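PDB 5VUG: uncharacterized protein Rv2277c from Mycobacterium tuberculosis, which probably hydrolyses glycerophosphodiesters with a TIM-barrel domain, although its natural substrate is not established. Local coordinates for residues P24-L29 against P54-P59; L83-N88 against T104-L109; V172-D177 against Q195-K200. All coordinates share one frame; numbering follows the deposited sequence.

How the contacts relate
Contacts 1 and 2 are neighbours, their centres about 6 Å apart on one side of the chain's centre, and they join through backbone: Leu56 N approaches Pro107 O at 3.0 Å and Pro54 O approaches Leu109 N at 2.9 Å, both probable hydrogen bonds. Segment 104-109 is thereby laid along strand 54-56. Contact 3 lies across the barrel, its centre about 26 Å from that of contact 1 and about 32 Å from that of contact 2, touching neither. Contact 1 holds the family's Pro-Glu-Asn stretch beside Arg17 and so probably lies at the catalytic pocket; the Arg58 side chain is about 6 Å from a bound glycerol.

Contact 1: P24-L29 against P54-P59; sequences PENTVL and PVLYRP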
ATOM      1  N   PRO A  24      -2.981  -6.096 -35.165  1.00 12.82           N
ATOM      2  CA  PRO A  24      -1.647  -6.326 -34.583  1.00 12.23           C
ATOM      3  C   PRO A  24      -1.051  -5.069 -33.968  1.00 12.28           C
ATOM      4  O   PRO A  24      -0.946  -4.032 -34.633  1.00 13.49           O
ATOM      5  CB  PRO A  24      -0.826  -6.810 -35.784  1.00 13.05           C
ATOM      6  CG  PRO A  24      -1.853  -7.552 -36.620  1.00 12.67           C
ATOM      7  CD  PRO A  24      -3.111  -6.718 -36.497  1.00 13.30           C
ATOM      8  N   GLU A  25      -0.696  -5.144 -32.689  1.00 10.00           N
ATOM      9  CA  GLU A  25      -0.287  -3.947 -31.968  1.00  9.51           C
ATOM     10  C   GLU A  25       0.964  -3.337 -32.590  1.00  9.39           C
ATOM     11  O   GLU A  25       1.813  -4.029 -33.157  1.00 12.08           O
ATOM     12  CB  GLU A  25      -0.037  -4.270 -30.497  1.00 10.07           C
ATOM     13  CG  GLU A  25       1.046  -5.318 -30.252  1.00 11.08           C
ATOM     14  CD  GLU A  25       1.337  -5.489 -28.791  1.00 12.05           C
ATOM     15  OE1 GLU A  25       0.442  -5.948 -28.061  1.00 17.57           O
ATOM     16  OE2 GLU A  25       2.457  -5.147 -28.366  1.00 11.46           O
ATOM     17  N   ASN A  26       1.070  -2.013 -32.492  1.00  8.12           N
ATOM     18  CA  ASN A  26       2.284  -1.315 -32.899  1.00  9.04           C
ATOM     19  C   ASN A  26       2.637  -1.533 -34.377  1.00 11.45           C
ATOM     20  O   ASN A  26       3.813  -1.577 -34.747  1.00 11.36           O
ATOM     21  CB  ASN A  26       3.457  -1.657 -31.974  1.00 11.11           C
ATOM     22  CG  ASN A  26       3.348  -0.974 -30.623  1.00  9.76           C
ATOM     23  OD1 ASN A  26       3.040   0.225 -30.544  1.00 11.30           O
ATOM     24  ND2 ASN A  26       3.610  -1.728 -29.545  1.00  9.52           N
ATOM     25  N   THR A  27       1.620  -1.632 -35.240  1.00 11.54           N
ATOM     26  CA  THR A  27       1.822  -1.695 -36.687  1.00  9.94           C
ATOM     27  C   THR A  27       1.117  -0.526 -37.364  1.00 10.48           C
ATOM     28  O   THR A  27       0.201   0.075 -36.803  1.00 11.30           O
ATOM     29  CB  THR A  27       1.306  -3.012 -37.300  1.00 11.28           C
ATOM     30  OG1 THR A  27      -0.112  -3.106 -37.108  1.00 12.84           O
ATOM     31  CG2 THR A  27       2.014  -4.213 -36.662  1.00 13.91           C
ATOM     32  N   VAL A  28       1.550  -0.208 -38.588  1.00 10.63           N
ATOM     33  CA  VAL A  28       0.885   0.849 -39.356  1.00 11.66           C
ATOM     34  C   VAL A  28      -0.567   0.479 -39.655  1.00 12.89           C
ATOM     35  O   VAL A  28      -1.460   1.334 -39.588  1.00 12.71           O
ATOM     36  CB  VAL A  28       1.688   1.219 -40.618  1.00 13.65           C
ATOM     37  CG1 VAL A  28       0.866   2.143 -41.544  1.00 16.26           C
ATOM     38  CG2 VAL A  28       3.014   1.879 -40.211  1.00 15.22           C
ATOM     39  N   LEU A  29      -0.838  -0.801 -39.946  1.00 13.92           N
ATOM     40  CA  LEU A  29      -2.226  -1.226 -40.136  1.00 13.73           C
ATOM     41  C   LEU A  29      -3.078  -0.857 -38.926  1.00 12.18           C
ATOM     42  O   LEU A  29      -4.165  -0.282 -39.066  1.00 13.80           O
ATOM     43  CB  LEU A  29      -2.316  -2.730 -40.436  1.00 14.48           C
ATOM     44  CG  LEU A  29      -3.749  -3.258 -40.640  1.00 14.91           C
ATOM     45  CD1 LEU A  29      -4.374  -2.624 -41.864  1.00 18.42           C
ATOM     46  CD2 LEU A  29      -3.804  -4.782 -40.755  1.00 18.17           C
ATOM     47  N   PRO A  54      14.733   4.195 -34.297  1.00 10.75           N
ATOM     48  CA  PRO A  54      13.595   3.816 -33.450  1.00 10.23           C
ATOM     49  C   PRO A  54      12.543   3.085 -34.273  1.00  8.99           C
ATOM     50  O   PRO A  54      12.211   3.489 -35.394  1.00 10.67           O
ATOM     51  CB  PRO A  54      13.069   5.164 -32.932  1.00 10.16           C
ATOM     52  CG  PRO A  54      14.278   6.072 -32.996  1.00 11.48           C
ATOM     53  CD  PRO A  54      15.008   5.642 -34.251  1.00 10.08           C
ATOM     54  N   VAL A  55      12.038   1.984 -33.707  1.00  8.68           N
ATOM     55  CA  VAL A  55      10.981   1.165 -34.296  1.00  9.38           C
ATOM     56  C   VAL A  55       9.914   0.936 -33.225  1.00  8.62           C
ATOM     57  O   VAL A  55      10.131   1.178 -32.036  1.00  9.82           O
ATOM     58  CB  VAL A  55      11.508  -0.189 -34.845  1.00 11.39           C
ATOM     59  CG1 VAL A  55      12.554   0.029 -35.943  1.00 11.31           C
ATOM     60  CG2 VAL A  55      12.076  -1.065 -33.718  1.00 12.44           C
ATOM     61  N   LEU A  56       8.740   0.475 -33.653  1.00  8.70           N
ATOM     62  CA  LEU A  56       7.648   0.190 -32.722  1.00  8.04           C
ATOM     63  C   LEU A  56       7.662  -1.294 -32.378  1.00  9.31           C
ATOM     64  O   LEU A  56       7.520  -2.141 -33.264  1.00 10.87           O
ATOM     65  CB  LEU A  56       6.285   0.572 -33.300  1.00  8.04           C
ATOM     66  CG  LEU A  56       6.082   2.022 -33.738  1.00  9.71           C
ATOM     67  CD1 LEU A  56       4.593   2.268 -33.961  1.00 12.26           C
ATOM     68  CD2 LEU A  56       6.654   3.006 -32.698  1.00 11.71           C
ATOM     69  N   TYR A  57       7.839  -1.601 -31.093  1.00  9.08           N
ATOM     70  CA  TYR A  57       7.819  -2.979 -30.613  1.00 10.14           C
ATOM     71  C   TYR A  57       7.759  -2.950 -29.093  1.00 10.03           C
ATOM     72  O   TYR A  57       8.506  -2.200 -28.457  1.00 10.01           O
ATOM     73  CB  TYR A  57       9.031  -3.794 -31.108  1.00  8.60           C
ATOM     74  CG  TYR A  57       8.811  -5.268 -30.884  1.00  9.76           C
ATOM     75  CD1 TYR A  57       7.876  -5.969 -31.646  1.00 11.84           C
ATOM     76  CD2 TYR A  57       9.490  -5.952 -29.885  1.00 10.37           C
ATOM     77  CE1 TYR A  57       7.647  -7.316 -31.436  1.00 10.51           C
ATOM     78  CE2 TYR A  57       9.258  -7.306 -29.666  1.00 12.06           C
ATOM     79  CZ  TYR A  57       8.324  -7.974 -30.447  1.00 10.64           C
ATOM     80  OH  TYR A  57       8.036  -9.306 -30.256  1.00 10.41           O
ATOM     81  N   ARG A  58       6.845  -3.720 -28.507  1.00  9.07           N
ATOM     82  CA  ARG A  58       6.639  -3.700 -27.055  1.00  9.91           C
ATOM     83  C   ARG A  58       7.389  -4.800 -26.292  1.00 12.00           C
ATOM     84  O   ARG A  58       8.049  -4.501 -25.285  1.00 12.81           O
ATOM     85  CB  ARG A  58       5.141  -3.675 -26.723  1.00  9.87           C
ATOM     86  CG  ARG A  58       4.787  -3.780 -25.251  1.00 13.44           C
ATOM     87  CD  ARG A  58       4.406  -5.180 -24.816  1.00 20.03           C
ATOM     88  NE  ARG A  58       3.389  -5.827 -25.652  1.00 18.69           N
ATOM     89  CZ  ARG A  58       3.027  -7.097 -25.477  1.00 18.62           C
ATOM     90  NH1 ARG A  58       3.590  -7.805 -24.505  1.00 21.82           N
ATOM     91  NH2 ARG A  58       2.121  -7.663 -26.258  1.00 17.72           N
ATOM     92  N   PRO A  59       7.312  -6.069 -26.696  1.00 10.85           N
ATOM     93  CA  PRO A  59       7.939  -7.126 -25.887  1.00 11.66           C
ATOM     94  C   PRO A  59       9.459  -7.020 -25.855  1.00 11.71           C
ATOM     95  O   PRO A  59      10.095  -6.361 -26.681  1.00 11.49           O
ATOM     96  CB  PRO A  59       7.495  -8.415 -26.587  1.00 10.38           C
ATOM     97  CG  PRO A  59       6.227  -8.047 -27.278  1.00 11.06           C
ATOM     98  CD  PRO A  59       6.469  -6.640 -27.762  1.00 10.29           C
TER
HETATM   99  O   HOH W   1       4.561  -4.503 -30.004  1.00 11.68           O
HETATM  100  O   HOH W   2       5.578  -3.831 -34.271  1.00 11.15           O
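Glu25 and Arg58 form a two-nitrogen salt bridge where the Pro-Glu-Asn stretch typical of the glycerophosphodiester phosphodiesterase family meets the loop after strand 54-56. Arg58 grips side-on: NE gives its hydrogen to the syn lone pair of Glu25 OE2 (2.9 Å), and NH2 reaches Glu25 OE1 (3.0 Å) from above the carboxylate. The two planes are turned 51° apart, so the pairing is twisted. Bends at chi2 (-98°) and chi3 swing the guanidinium back across the acid, and Pro59 CG sits over the centre of one of its faces. Glu25 OE1 also takes a salt bridge from Arg17 and a hydrogen bond with Thr20, so that three groups converge on this one oxygen.

Beside the bridge, water 1 gives a hydrogen to Glu25 OE2 (2.7 Å) and accepts from Asn26 ND2 (3.0 Å) and from the backbone N of Arg58 (2.8 Å). At the other end of its amide, Asn26 OD1 takes the backbone NH of Thr45 on strand 41-48, so that both ends of the amide are engaged. Nearer the backbone, Asn26 CB packs on Leu56 CB at 3.8 Å. Water 2 bridges the two backbones, donating to Asn26 O (2.9 Å) and to Leu56 O.

Contact 2: L83-N88 against T104-L109; sequences LNAGWN and TPIPTL
An Asx turn at Asn84 joins a single beta bridge, Asn84 with Pro105, to tie together the two ends of the long loop between helices 77-80 and 109-114 of this TIM-barrel domain. Asn84 OD1 takes two backbone hydrogens, from Gly86 N of its own turn (2.9 Å) and from Thr104 N across the contact (3.1 Å). They arrive on opposite faces of the amide, each well out of its plane. With CG anti to the backbone N (chi1 180°), the amide is folded back over the turn. Asn84 ND2 donates to Tyr99 O, which together with the two bonds to OD1 sets the amide's rotation; the same ND2 lies in the plane of the Trp87 ring, at its edge.

The hydrogen bonds of the bridge are weak: Ala85 N to Thr104 O (2.8 Å) is bent, and Ile106 N to Leu83 O is long (3.4 Å). Leu83 O also receives a CA-H contact from Pro105 CA at 3.2 Å. The Leu83 and Ile106 side chains lie alongside each other, pointing the same way, with their CD1 atoms 4.2 Å apart. Ala85 CB rests on Ile106 CG1 at 4.0 Å.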
ATOM      1  N   LEU A  83      10.433  -8.524 -40.591  1.00 18.29           N
ATOM      2  CA  LEU A  83       9.689  -9.392 -39.687  1.00 16.13           C
ATOM      3  C   LEU A  83       8.207  -9.049 -39.710  1.00 17.94           C
ATOM      4  O   LEU A  83       7.823  -7.881 -39.828  1.00 19.49           O
ATOM      5  CB  LEU A  83      10.222  -9.280 -38.256  1.00 15.83           C
ATOM      6  CG  LEU A  83      11.697  -9.645 -38.074  1.00 15.21           C
ATOM      7  CD1 LEU A  83      12.132  -9.410 -36.616  1.00 16.11           C
ATOM      8  CD2 LEU A  83      11.954 -11.087 -38.505  1.00 16.42           C
ATOM      9  N   ASN A  84       7.377 -10.079 -39.586  1.00 15.32           N
ATOM     10  CA  ASN A  84       5.926  -9.930 -39.592  1.00 15.97           C
ATOM     11  C   ASN A  84       5.463  -9.833 -38.141  1.00 14.83           C
ATOM     12  O   ASN A  84       5.424 -10.838 -37.427  1.00 14.38           O
ATOM     13  CB  ASN A  84       5.307 -11.131 -40.298  1.00 16.00           C
ATOM     14  CG  ASN A  84       3.796 -11.070 -40.347  1.00 16.80           C
ATOM     15  OD1 ASN A  84       3.179 -10.134 -39.839  1.00 15.38           O
ATOM     16  ND2 ASN A  84       3.190 -12.065 -40.982  1.00 18.32           N
ATOM     17  N   ALA A  85       5.107  -8.616 -37.702  1.00 15.10           N
ATOM     18  CA  ALA A  85       4.621  -8.358 -36.346  1.00 13.43           C
ATOM     19  C   ALA A  85       3.156  -8.751 -36.147  1.00 13.45           C
ATOM     20  O   ALA A  85       2.584  -8.474 -35.084  1.00 14.67           O
ATOM     21  CB  ALA A  85       4.828  -6.882 -35.979  1.00 12.80           C
ATOM     22  N   GLY A  86       2.531  -9.364 -37.144  1.00 12.89           N
ATOM     23  CA  GLY A  86       1.229  -9.978 -36.990  1.00 12.77           C
ATOM     24  C   GLY A  86       1.294 -11.478 -36.828  1.00 13.47           C
ATOM     25  O   GLY A  86       0.252 -12.145 -36.880  1.00 15.90           O
ATOM     26  N   TRP A  87       2.491 -12.025 -36.618  1.00 14.89           N
ATOM     27  CA  TRP A  87       2.703 -13.470 -36.689  1.00 16.36           C
ATOM     28  C   TRP A  87       1.820 -14.228 -35.710  1.00 16.93           C
ATOM     29  O   TRP A  87       1.339 -15.326 -36.022  1.00 16.14           O
ATOM     30  CB  TRP A  87       4.161 -13.767 -36.376  1.00 14.66           C
ATOM     31  CG  TRP A  87       4.579 -15.173 -36.648  1.00 16.59           C
ATOM     32  CD1 TRP A  87       4.835 -16.155 -35.726  1.00 16.05           C
ATOM     33  CD2 TRP A  87       4.826 -15.749 -37.928  1.00 17.43           C
ATOM     34  NE1 TRP A  87       5.221 -17.310 -36.363  1.00 19.22           N
ATOM     35  CE2 TRP A  87       5.223 -17.086 -37.716  1.00 19.39           C
ATOM     36  CE3 TRP A  87       4.749 -15.266 -39.237  1.00 21.19           C
ATOM     37  CZ2 TRP A  87       5.545 -17.937 -38.762  1.00 23.74           C
ATOM     38  CZ3 TRP A  87       5.068 -16.117 -40.273  1.00 25.11           C
ATOM     39  CH2 TRP A  87       5.455 -17.438 -40.030  1.00 25.17           C
ATOM     40  N   ASN A  88       1.605 -13.669 -34.517  1.00 15.95           N
ATOM     41  CA  ASN A  88       0.893 -14.354 -33.443  1.00 15.31           C
ATOM     42  C   ASN A  88      -0.445 -13.715 -33.097  1.00 14.39           C
ATOM     43  O   ASN A  88      -1.086 -14.124 -32.119  1.00 16.30           O
ATOM     44  CB  ASN A  88       1.788 -14.460 -32.210  1.00 14.97           C
ATOM     45  CG  ASN A  88       2.912 -15.453 -32.413  1.00 14.49           C
ATOM     46  OD1 ASN A  88       2.736 -16.466 -33.109  1.00 16.18           O
ATOM     47  ND2 ASN A  88       4.083 -15.173 -31.829  1.00 16.12           N
ATOM     48  N   THR A 104       1.928  -7.749 -41.364  1.00 17.89           N
ATOM     49  CA  THR A 104       1.987  -6.392 -40.834  1.00 16.56           C
ATOM     50  C   THR A 104       3.386  -6.210 -40.253  1.00 16.68           C
ATOM     51  O   THR A 104       3.652  -6.652 -39.122  1.00 16.58           O
ATOM     52  CB  THR A 104       0.922  -6.194 -39.747  1.00 15.72           C
ATOM     53  OG1 THR A 104       1.057  -7.213 -38.745  1.00 15.94           O
ATOM     54  CG2 THR A 104      -0.487  -6.270 -40.334  1.00 16.90           C
ATOM     55  N   PRO A 105       4.320  -5.599 -40.983  1.00 15.19           N
ATOM     56  CA  PRO A 105       5.718  -5.578 -40.534  1.00 14.83           C
ATOM     57  C   PRO A 105       5.937  -4.630 -39.364  1.00 14.22           C
ATOM     58  O   PRO A 105       5.124  -3.755 -39.070  1.00 14.36           O
ATOM     59  CB  PRO A 105       6.486  -5.093 -41.769  1.00 19.80           C
ATOM     60  CG  PRO A 105       5.484  -4.371 -42.593  1.00 20.33           C
ATOM     61  CD  PRO A 105       4.152  -5.018 -42.325  1.00 17.21           C
ATOM     62  N   ILE A 106       7.079  -4.801 -38.706  1.00 13.35           N
ATOM     63  CA  ILE A 106       7.528  -3.803 -37.729  1.00 11.81           C
ATOM     64  C   ILE A 106       7.753  -2.477 -38.443  1.00 12.56           C
ATOM     65  O   ILE A 106       8.551  -2.420 -39.390  1.00 13.63           O
ATOM     66  CB  ILE A 106       8.819  -4.238 -37.021  1.00 10.80           C
ATOM     67  CG1 ILE A 106       8.595  -5.495 -36.175  1.00 12.39           C
ATOM     68  CG2 ILE A 106       9.385  -3.080 -36.183  1.00 11.00           C
ATOM     69  CD1 ILE A 106       9.886  -6.044 -35.566  1.00 13.46           C
ATOM     70  N   PRO A 107       7.108  -1.384 -38.005  1.00 11.62           N
ATOM     71  CA  PRO A 107       7.351  -0.074 -38.622  1.00 10.77           C
ATOM     72  C   PRO A 107       8.391   0.744 -37.870  1.00 11.51           C
ATOM     73  O   PRO A 107       8.604   0.544 -36.669  1.00 11.77           O
ATOM     74  CB  PRO A 107       5.983   0.599 -38.502  1.00 12.05           C
ATOM     75  CG  PRO A 107       5.475   0.080 -37.130  1.00 10.33           C
ATOM     76  CD  PRO A 107       6.027  -1.332 -36.994  1.00 10.63           C
ATOM     77  N   THR A 108       9.021   1.695 -38.549  1.00 11.36           N
ATOM     78  CA  THR A 108       9.841   2.647 -37.822  1.00 11.50           C
ATOM     79  C   THR A 108       8.936   3.654 -37.117  1.00 10.95           C
ATOM     80  O   THR A 108       7.772   3.850 -37.492  1.00 10.48           O
ATOM     81  CB  THR A 108      10.772   3.415 -38.766  1.00 12.14           C
ATOM     82  OG1 THR A 108       9.998   4.180 -39.710  1.00 13.80           O
ATOM     83  CG2 THR A 108      11.723   2.471 -39.500  1.00 14.23           C
ATOM     84  N   LEU A 109       9.483   4.295 -36.077  1.00 11.27           N
ATOM     85  CA  LEU A 109       8.759   5.393 -35.441  1.00 10.46           C
ATOM     86  C   LEU A 109       8.431   6.472 -36.461  1.00 10.71           C
ATOM     87  O   LEU A 109       7.333   7.043 -36.446  1.00 11.27           O
ATOM     88  CB  LEU A 109       9.580   5.966 -34.287  1.00  9.99           C
ATOM     89  CG  LEU A 109       9.007   7.229 -33.626  1.00  9.55           C
ATOM     90  CD1 LEU A 109       7.655   6.964 -32.971  1.00 10.68           C
ATOM     91  CD2 LEU A 109      10.005   7.759 -32.605  1.00  9.71           C
TER

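Contact 3: V172-D177 against Q195-K200; sequences VAESRD and QPDPGK
Two connections of the TIM barrel come together through Lys200 and Val172: the one running from a barrel strand into helix 176-189, and the one leaving that helix for strand 201-205. Lys200 crosses to the first connection and donates from NZ to the backbone O of Val172 (3.0 Å), meeting it 29° out of the carbonyl plane. The chain bends once, at chi2 (-107°), and runs extended beyond it, so that CD lies near the same Val172 O (3.3 Å) before NZ reaches it. Two waters extend the grip of the ammonium. Water 3 accepts from Lys200 NZ (2.9 Å) and from Val172 N (2.9 Å), while water 4 donates to Ala173 O and takes only a weak bond from NZ. The lysine thus serves the backbone polar atoms of two successive residues.

A type II turn from Asp197 to Lys200, with Gly199 at positive phi, carries this side chain into place and also presents Asp197. Asp197 OD2 comes within 4.5 Å of Glu174 OE2, like charges on carboxylates whose planes are 34° apart. Arg182 and Thr179 at Glu174 OE1, and the water between the acids, probably ease the repulsion. Arg182 also binds Gln195 O, which ties the helix to the start of segment 195-200. Arg176 makes a salt bridge to Glu214 of the second subunit, so the first turn of helix 176-189 lies at the subunit contact. Between the carboxylates sits water 5, donating one hydrogen to Glu174 OE2 (2.7 Å) and the other to Asp197 OD2 (2.7 Å).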
ATOM      1  N   VAL A 172       7.815  15.506 -21.770  1.00 11.05           N
ATOM      2  CA  VAL A 172       7.984  14.285 -20.989  1.00 12.28           C
ATOM      3  C   VAL A 172       6.883  14.182 -19.938  1.00 11.36           C
ATOM      4  O   VAL A 172       6.616  15.145 -19.208  1.00 12.13           O
ATOM      5  CB  VAL A 172       9.381  14.229 -20.337  1.00 12.33           C
ATOM      6  CG1 VAL A 172       9.587  12.914 -19.608  1.00 13.78           C
ATOM      7  CG2 VAL A 172      10.492  14.471 -21.389  1.00 12.71           C
ATOM      8  N   ALA A 173       6.254  13.013 -19.853  1.00  9.72           N
ATOM      9  CA  ALA A 173       5.275  12.773 -18.802  1.00  9.86           C
ATOM     10  C   ALA A 173       5.949  12.756 -17.433  1.00 11.01           C
ATOM     11  O   ALA A 173       7.147  12.487 -17.299  1.00 14.12           O
ATOM     12  CB  ALA A 173       4.566  11.437 -19.023  1.00 11.34           C
ATOM     13  N   GLU A 174       5.155  13.049 -16.406  1.00 10.23           N
ATOM     14  CA  GLU A 174       5.620  12.887 -15.037  1.00 10.74           C
ATOM     15  C   GLU A 174       6.125  11.462 -14.831  1.00 11.45           C
ATOM     16  O   GLU A 174       5.560  10.506 -15.370  1.00 12.23           O
ATOM     17  CB  GLU A 174       4.466  13.170 -14.076  1.00 11.83           C
ATOM     18  CG  GLU A 174       4.835  12.934 -12.634  1.00 13.18           C
ATOM     19  CD  GLU A 174       3.859  13.554 -11.678  1.00 12.44           C
ATOM     20  OE1 GLU A 174       2.801  12.934 -11.430  1.00 13.79           O
ATOM     21  OE2 GLU A 174       4.161  14.666 -11.183  1.00 14.19           O
ATOM     22  N   SER A 175       7.199  11.315 -14.050  1.00 12.80           N
ATOM     23  CA  SER A 175       7.703   9.974 -13.769  1.00 12.65           C
ATOM     24  C   SER A 175       6.657   9.150 -13.020  1.00 11.97           C
ATOM     25  O   SER A 175       5.867   9.669 -12.219  1.00 14.09           O
ATOM     26  CB  SER A 175       8.989  10.034 -12.944  1.00 16.16           C
ATOM     27  OG  SER A 175       8.703  10.381 -11.606  1.00 17.76           O
ATOM     28  N   ARG A 176       6.645   7.847 -13.292  1.00 11.84           N
ATOM     29  CA  ARG A 176       5.684   6.986 -12.611  1.00 10.64           C
ATOM     30  C   ARG A 176       5.909   6.987 -11.099  1.00 13.59           C
ATOM     31  O   ARG A 176       4.946   6.945 -10.325  1.00 12.77           O
ATOM     32  CB  ARG A 176       5.726   5.570 -13.189  1.00 10.46           C
ATOM     33  CG  ARG A 176       4.660   4.634 -12.632  1.00 10.94           C
ATOM     34  CD  ARG A 176       4.632   3.344 -13.421  1.00 12.23           C
ATOM     35  NE  ARG A 176       3.566   2.435 -13.005  1.00 13.60           N
ATOM     36  CZ  ARG A 176       2.506   2.142 -13.754  1.00 12.89           C
ATOM     37  NH1 ARG A 176       2.348   2.697 -14.958  1.00 14.36           N
ATOM     38  NH2 ARG A 176       1.603   1.289 -13.304  1.00 11.45           N
ATOM     39  N   ASP A 177       7.169   7.056 -10.656  1.00 14.70           N
ATOM     40  CA  ASP A 177       7.431   7.110  -9.217  1.00 15.75           C
ATOM     41  C   ASP A 177       6.677   8.258  -8.553  1.00 16.32           C
ATOM     42  O   ASP A 177       6.095   8.089  -7.474  1.00 15.26           O
ATOM     43  CB  ASP A 177       8.929   7.268  -8.931  1.00 16.17           C
ATOM     44  CG  ASP A 177       9.732   6.005  -9.203  1.00 19.85           C
ATOM     45  OD1 ASP A 177       9.139   4.913  -9.300  1.00 20.60           O
ATOM     46  OD2 ASP A 177      10.979   6.112  -9.293  1.00 20.61           O
ATOM     47  N   GLN A 195       3.577  18.139  -4.530  1.00 21.08           N
ATOM     48  CA  GLN A 195       2.713  19.068  -5.228  1.00 21.57           C
ATOM     49  C   GLN A 195       2.630  18.691  -6.705  1.00 19.10           C
ATOM     50  O   GLN A 195       3.510  18.005  -7.234  1.00 17.69           O
ATOM     51  CB  GLN A 195       3.236  20.491  -5.073  1.00 25.90           C
ATOM     52  CG  GLN A 195       2.933  21.101  -3.711  1.00 28.55           C
ATOM     53  CD  GLN A 195       3.712  22.377  -3.470  1.00 35.33           C
ATOM     54  OE1 GLN A 195       3.228  23.476  -3.741  1.00 37.55           O
ATOM     55  NE2 GLN A 195       4.932  22.237  -2.963  1.00 37.12           N
ATOM     56  N   PRO A 196       1.562  19.106  -7.389  1.00 20.17           N
ATOM     57  CA  PRO A 196       1.468  18.841  -8.828  1.00 18.00           C
ATOM     58  C   PRO A 196       2.669  19.403  -9.567  1.00 18.55           C
ATOM     59  O   PRO A 196       3.312  20.361  -9.125  1.00 21.08           O
ATOM     60  CB  PRO A 196       0.185  19.571  -9.238  1.00 18.58           C
ATOM     61  CG  PRO A 196      -0.634  19.604  -7.998  1.00 22.38           C
ATOM     62  CD  PRO A 196       0.342  19.742  -6.863  1.00 24.29           C
ATOM     63  N   ASP A 197       2.978  18.786 -10.702  1.00 16.23           N
ATOM     64  CA  ASP A 197       4.060  19.254 -11.550  1.00 16.98           C
ATOM     65  C   ASP A 197       3.430  19.958 -12.740  1.00 17.58           C
ATOM     66  O   ASP A 197       2.870  19.285 -13.619  1.00 17.69           O
ATOM     67  CB  ASP A 197       4.904  18.069 -12.013  1.00 18.76           C
ATOM     68  CG  ASP A 197       6.241  18.492 -12.588  1.00 21.06           C
ATOM     69  OD1 ASP A 197       6.454  19.705 -12.785  1.00 22.57           O
ATOM     70  OD2 ASP A 197       7.085  17.608 -12.834  1.00 21.75           O
ATOM     71  N   PRO A 198       3.490  21.286 -12.819  1.00 18.84           N
ATOM     72  CA  PRO A 198       2.618  22.018 -13.747  1.00 20.21           C
ATOM     73  C   PRO A 198       2.748  21.574 -15.196  1.00 17.56           C
ATOM     74  O   PRO A 198       3.849  21.394 -15.721  1.00 17.37           O
ATOM     75  CB  PRO A 198       3.064  23.471 -13.571  1.00 21.55           C
ATOM     76  CG  PRO A 198       3.555  23.520 -12.155  1.00 22.41           C
ATOM     77  CD  PRO A 198       4.226  22.197 -11.922  1.00 19.81           C
ATOM     78  N   GLY A 199       1.595  21.408 -15.841  1.00 16.53           N
ATOM     79  CA  GLY A 199       1.536  21.152 -17.260  1.00 15.74           C
ATOM     80  C   GLY A 199       1.787  19.721 -17.688  1.00 14.61           C
ATOM     81  O   GLY A 199       1.619  19.415 -18.876  1.00 19.26           O
ATOM     82  N   LYS A 200       2.157  18.828 -16.773  1.00 13.82           N
ATOM     83  CA  LYS A 200       2.610  17.493 -17.151  1.00 14.49           C
ATOM     84  C   LYS A 200       1.446  16.524 -17.297  1.00 11.55           C
ATOM     85  O   LYS A 200       0.432  16.629 -16.597  1.00 14.11           O
ATOM     86  CB  LYS A 200       3.555  16.932 -16.087  1.00 16.10           C
ATOM     87  CG  LYS A 200       4.834  17.697 -15.938  1.00 19.66           C
ATOM     88  CD  LYS A 200       5.953  16.898 -16.510  1.00 18.96           C
ATOM     89  CE  LYS A 200       7.259  17.643 -16.459  1.00 18.94           C
ATOM     90  NZ  LYS A 200       8.129  17.174 -17.567  1.00 21.41           N
TER
HETATM   91  O   HOH W   3       7.871  18.077 -20.345  1.00 24.77           O
HETATM   92  O   HOH W   4       8.822  14.316 -15.911  1.00 18.64           O
HETATM   93  O   HOH W   5       6.781  15.314 -11.443  1.00 20.76           O